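Local coordinates for protein dihydrofolate reductase (Enterococcus faecalis, PDB 4M7U) that probably catalyses the NADPH-dependent reduction of dihydrofolate to tetrahydrofolate, a key step in folate metabolism that supports glycine, purine and DNA precursor synthesis, at residues W141-G152 and H162-N170. Sequence-based numbering, arbitrary orientation.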
loop_
_atom_site.group_PDB
_atom_site.type_symbol
_atom_site.label_atom_id
_atom_site.label_comp_id
_atom_site.label_asym_id
_atom_site.label_seq_id
_atom_site.Cartn_x
_atom_site.Cartn_y
_atom_site.Cartn_z
ATOM N N TRP A 141 8.021 -9.526 11.385
ATOM C CA TRP A 141 6.660 -9.711 11.899
ATOM C C TRP A 141 6.564 -9.730 13.437
ATOM O O TRP A 141 5.461 -9.712 13.993
ATOM C CB TRP A 141 6.047 -10.993 11.329
ATOM C CG TRP A 141 5.595 -10.896 9.886
ATOM C CD1 TRP A 141 6.250 -11.370 8.781
ATOM C CD2 TRP A 141 4.368 -10.306 9.405
ATOM N NE1 TRP A 141 5.508 -11.108 7.645
ATOM C CE2 TRP A 141 4.362 -10.460 7.997
ATOM C CE3 TRP A 141 3.295 -9.661 10.030
ATOM C CZ2 TRP A 141 3.298 -9.995 7.203
ATOM C CZ3 TRP A 141 2.241 -9.209 9.243
ATOM C CH2 TRP A 141 2.250 -9.386 7.836
ATOM N N SER A 142 7.709 -9.754 14.117
ATOM C CA SER A 142 7.727 -9.873 15.581
ATOM C C SER A 142 7.175 -8.648 16.296
ATOM O O SER A 142 6.725 -8.742 17.440
ATOM C CB SER A 142 9.136 -10.184 16.086
ATOM O OG SER A 142 9.999 -9.078 15.919
ATOM N N VAL A 143 7.183 -7.504 15.617
ATOM C CA VAL A 143 6.654 -6.264 16.206
ATOM C C VAL A 143 5.174 -6.011 15.870
ATOM O O VAL A 143 4.582 -5.014 16.301
ATOM C CB VAL A 143 7.507 -5.042 15.801
ATOM C CG1 VAL A 143 8.941 -5.231 16.268
ATOM C CG2 VAL A 143 7.471 -4.841 14.288
ATOM N N TRP A 144 4.577 -6.928 15.115
ATOM C CA TRP A 144 3.183 -6.794 14.699
ATOM C C TRP A 144 2.321 -7.896 15.312
ATOM O O TRP A 144 2.788 -9.026 15.489
ATOM C CB TRP A 144 3.082 -6.860 13.159
ATOM C CG TRP A 144 3.713 -5.668 12.452
ATOM C CD1 TRP A 144 4.934 -5.614 11.836
ATOM C CD2 TRP A 144 3.134 -4.362 12.319
ATOM N NE1 TRP A 144 5.142 -4.356 11.307
ATOM C CE2 TRP A 144 4.057 -3.572 11.591
ATOM C CE3 TRP A 144 1.921 -3.793 12.730
ATOM C CZ2 TRP A 144 3.803 -2.230 11.285
ATOM C CZ3 TRP A 144 1.666 -2.469 12.418
ATOM C CH2 TRP A 144 2.608 -1.699 11.707
ATOM N N GLU A 145 1.067 -7.572 15.623
ATOM C CA GLU A 145 0.071 -8.592 15.973
ATOM C C GLU A 145 -1.286 -8.287 15.315
ATOM O O GLU A 145 -1.640 -7.120 15.099
ATOM C CB GLU A 145 -0.083 -8.718 17.494
ATOM C CG GLU A 145 -0.894 -7.593 18.108
ATOM C CD GLU A 145 -0.774 -7.529 19.622
ATOM O OE1 GLU A 145 -0.472 -8.570 20.248
ATOM O OE2 GLU A 145 -0.981 -6.428 20.178
ATOM N N LYS A 146 -2.036 -9.337 14.990
ATOM C CA LYS A 146 -3.307 -9.174 14.289
ATOM C C LYS A 146 -4.390 -8.774 15.275
ATOM O O LYS A 146 -4.661 -9.497 16.231
ATOM C CB LYS A 146 -3.695 -10.464 13.563
ATOM C CG LYS A 146 -4.928 -10.304 12.651
ATOM C CD LYS A 146 -5.038 -11.437 11.617
ATOM C CE LYS A 146 -5.290 -12.787 12.282
ATOM N NZ LYS A 146 -5.408 -13.890 11.275
ATOM N N VAL A 147 -5.007 -7.620 15.054
ATOM C CA VAL A 147 -6.011 -7.123 15.996
ATOM C C VAL A 147 -7.434 -7.268 15.459
ATOM O O VAL A 147 -8.403 -7.178 16.208
ATOM C CB VAL A 147 -5.722 -5.668 16.434
ATOM C CG1 VAL A 147 -4.318 -5.581 16.999
ATOM C CG2 VAL A 147 -5.875 -4.693 15.268
ATOM N N ALA A 148 -7.553 -7.522 14.163
ATOM C CA ALA A 148 -8.861 -7.711 13.561
ATOM C C ALA A 148 -8.785 -8.601 12.321
ATOM O O ALA A 148 -7.753 -8.659 11.637
ATOM C CB ALA A 148 -9.506 -6.367 13.226
ATOM N N THR A 149 -9.882 -9.303 12.053
ATOM C CA THR A 149 -10.004 -10.101 10.848
ATOM C C THR A 149 -11.475 -10.263 10.518
ATOM O O THR A 149 -12.301 -10.481 11.418
ATOM C CB THR A 149 -9.282 -11.483 10.972
ATOM O OG1 THR A 149 -9.250 -12.130 9.693
ATOM C CG2 THR A 149 -9.961 -12.393 12.013
ATOM N N VAL A 150 -11.806 -10.107 9.238
ATOM C CA VAL A 150 -13.171 -10.341 8.757
ATOM C C VAL A 150 -13.149 -11.036 7.387
ATOM O O VAL A 150 -12.429 -10.616 6.468
ATOM C CB VAL A 150 -14.002 -9.027 8.713
ATOM C CG1 VAL A 150 -13.357 -8.017 7.811
ATOM C CG2 VAL A 150 -15.423 -9.289 8.233
ATOM N N PRO A 151 -13.916 -12.124 7.253
ATOM C CA PRO A 151 -13.934 -12.834 5.971
ATOM C C PRO A 151 -14.654 -11.996 4.929
ATOM O O PRO A 151 -15.579 -11.276 5.283
ATOM C CB PRO A 151 -14.741 -14.101 6.281
ATOM C CG PRO A 151 -15.591 -13.728 7.446
ATOM C CD PRO A 151 -14.777 -12.766 8.263
ATOM N N GLY A 152 -14.238 -12.073 3.671
ATOM C CA GLY A 152 -14.926 -11.325 2.637
ATOM C C GLY A 152 -16.037 -12.142 2.002
ATOM O O GLY A 152 -15.965 -13.382 1.939
ATOM N N HIS A 162 -11.442 -14.885 0.857
ATOM C CA HIS A 162 -10.436 -13.917 1.257
ATOM C C HIS A 162 -10.716 -13.389 2.657
ATOM O O HIS A 162 -11.851 -13.479 3.140
ATOM C CB HIS A 162 -10.352 -12.781 0.220
ATOM C CG HIS A 162 -11.656 -12.079 -0.027
ATOM N ND1 HIS A 162 -12.668 -12.631 -0.789
ATOM C CD2 HIS A 162 -12.109 -10.865 0.378
ATOM C CE1 HIS A 162 -13.686 -11.791 -0.838
ATOM N NE2 HIS A 162 -13.380 -10.716 -0.148
ATOM N N ASP A 163 -9.671 -12.878 3.311
ATOM C CA ASP A 163 -9.816 -12.238 4.612
ATOM C C ASP A 163 -9.256 -10.828 4.577
ATOM O O ASP A 163 -8.245 -10.567 3.909
ATOM C CB ASP A 163 -9.138 -13.054 5.728
ATOM C CG ASP A 163 -9.853 -14.366 6.002
ATOM O OD1 ASP A 163 -10.944 -14.338 6.615
ATOM O OD2 ASP A 163 -9.346 -15.423 5.579
ATOM N N TYR A 164 -9.942 -9.918 5.269
ATOM C CA TYR A 164 -9.433 -8.576 5.493
ATOM C C TYR A 164 -8.834 -8.502 6.898
ATOM O O TYR A 164 -9.566 -8.586 7.904
ATOM C CB TYR A 164 -10.565 -7.554 5.361
ATOM C CG TYR A 164 -11.159 -7.465 3.971
ATOM C CD1 TYR A 164 -12.283 -8.207 3.624
ATOM C CD2 TYR A 164 -10.603 -6.620 3.006
ATOM C CE1 TYR A 164 -12.837 -8.122 2.344
ATOM C CE2 TYR A 164 -11.156 -6.527 1.720
ATOM C CZ TYR A 164 -12.266 -7.280 1.400
ATOM O OH TYR A 164 -12.811 -7.187 0.128
ATOM N N GLU A 165 -7.514 -8.328 6.973
ATOM C CA GLU A 165 -6.828 -8.349 8.255
ATOM C C GLU A 165 -6.261 -6.985 8.648
ATOM O O GLU A 165 -5.830 -6.213 7.793
ATOM C CB GLU A 165 -5.690 -9.376 8.218
ATOM C CG GLU A 165 -6.111 -10.766 7.771
ATOM C CD GLU A 165 -4.932 -11.720 7.693
ATOM O OE1 GLU A 165 -3.774 -11.234 7.572
ATOM O OE2 GLU A 165 -5.154 -12.952 7.764
ATOM N N THR A 166 -6.237 -6.712 9.952
ATOM C CA THR A 166 -5.598 -5.509 10.481
ATOM C C THR A 166 -4.510 -5.881 11.488
ATOM O O THR A 166 -4.756 -6.682 12.394
ATOM C CB THR A 166 -6.636 -4.605 11.172
ATOM O OG1 THR A 166 -7.724 -4.359 10.269
ATOM C CG2 THR A 166 -6.007 -3.265 11.604
ATOM N N TYR A 167 -3.315 -5.308 11.332
ATOM C CA TYR A 167 -2.222 -5.504 12.295
ATOM C C TYR A 167 -1.840 -4.176 12.967
ATOM O O TYR A 167 -1.875 -3.120 12.330
ATOM C CB TYR A 167 -0.998 -6.125 11.613
ATOM C CG TYR A 167 -1.242 -7.502 11.023
ATOM C CD1 TYR A 167 -1.929 -7.652 9.827
ATOM C CD2 TYR A 167 -0.789 -8.648 11.668
ATOM C CE1 TYR A 167 -2.149 -8.900 9.282
ATOM C CE2 TYR A 167 -1.011 -9.908 11.130
ATOM C CZ TYR A 167 -1.690 -10.022 9.941
ATOM O OH TYR A 167 -1.923 -11.257 9.395
ATOM N N HIS A 168 -1.526 -4.229 14.262
ATOM C CA HIS A 168 -1.067 -3.053 15.009
ATOM C C HIS A 168 0.270 -3.432 15.635
ATOM O O HIS A 168 0.602 -4.619 15.724
ATOM C CB HIS A 168 -2.044 -2.670 16.132
ATOM C CG HIS A 168 -3.312 -2.002 15.679
ATOM N ND1 HIS A 168 -4.332 -1.691 16.545
ATOM C CD2 HIS A 168 -3.714 -1.583 14.447
ATOM C CE1 HIS A 168 -5.317 -1.111 15.874
ATOM N NE2 HIS A 168 -4.972 -1.033 14.610
ATOM N N ARG A 169 1.040 -2.443 16.081
ATOM C CA ARG A 169 2.333 -2.735 16.705
ATOM C C ARG A 169 2.182 -3.265 18.129
ATOM O O ARG A 169 1.280 -2.842 18.851
ATOM C CB ARG A 169 3.249 -1.501 16.671
ATOM C CG ARG A 169 3.897 -1.312 15.306
ATOM C CD ARG A 169 4.887 -0.169 15.244
ATOM N NE ARG A 169 5.555 -0.192 13.945
ATOM C CZ ARG A 169 6.712 -0.796 13.712
ATOM N NH1 ARG A 169 7.358 -1.401 14.703
ATOM N NH2 ARG A 169 7.228 -0.773 12.491
ATOM N N ASN A 170 3.054 -4.194 18.524
ATOM C CA ASN A 170 3.083 -4.664 19.913
ATOM C C ASN A 170 4.173 -3.986 20.748
ATOM O O ASN A 170 4.568 -2.841 20.502
ATOM C CB ASN A 170 3.225 -6.191 19.984
ATOM C CG ASN A 170 4.518 -6.699 19.348
ATOM O OD1 ASN A 170 5.539 -6.011 19.336
ATOM N ND2 ASN A 170 4.476 -7.923 18.825
HETATM O O HOH W 1 -1.568 -4.008 19.472
HETATM O O HOH W 2 -7.411 -13.714 9.074
HETATM O O HOH W 3 -2.998 -14.200 9.585
HETATM O O HOH W 4 -11.436 -13.420 8.999
HETATM O O HOH W 5 -14.096 -15.273 2.005
#
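The C-terminal beta hairpin of the dihydrofolate reductase fold pairs strand 144-151 with strand 162-169; the first forms one edge of the eight-stranded sheet, and the second lies between it and strand 120-126. A classic beta bulge interrupts the antiparallel ladder: Val147 and Ala148 both face Thr166, whose O accepts Val147 N at 2.8 Å and, weakly, Ala148 N at 3.4 Å. Beside the bulge, Val147 CG2 sits over the centre of the His168 ring in a CH-pi contact, 3.6 Å from the centroid; with CG1 anti to the carbonyl carbon (chi1 -55°), CG2 falls between the backbone N and the carbonyl carbon and reaches the ring.

The Tyr167 ring is covered on both faces. Lys146 CG lies over one, toward its rim, while Trp141 presents its edge to the other in an edge-to-face pair, planes 60° apart and CZ3 3.8 Å from Tyr167 CE2. Tyr167 OH donates to Glu165 OE1 at 2.6 Å, approaching from above the carboxylate plane; this oxygen also forms a salt bridge with Arg123 of strand 120-126. The other carboxylate oxygen, OE2, makes a long salt bridge to Lys146 NZ, reinforced by two waters that each link both groups. One of these waters also meets Thr149 OG1, the other Tyr167 OH.

The benzo edge of Trp144, CE3 and CZ3, lies against the backbone of Tyr167 and His168, and Arg169 CG sits over its six-membered ring, 3.9 Å from the centroid; Arg169 NE hydrogen-bonds to Cys118 O. At the chain's last modelled residue, Asn170 N donates to Val143 O, and Asn170 ND2 reaches Ser142 O at 2.8 Å in a nearly straight bond (169°) lying in the side-chain amide plane.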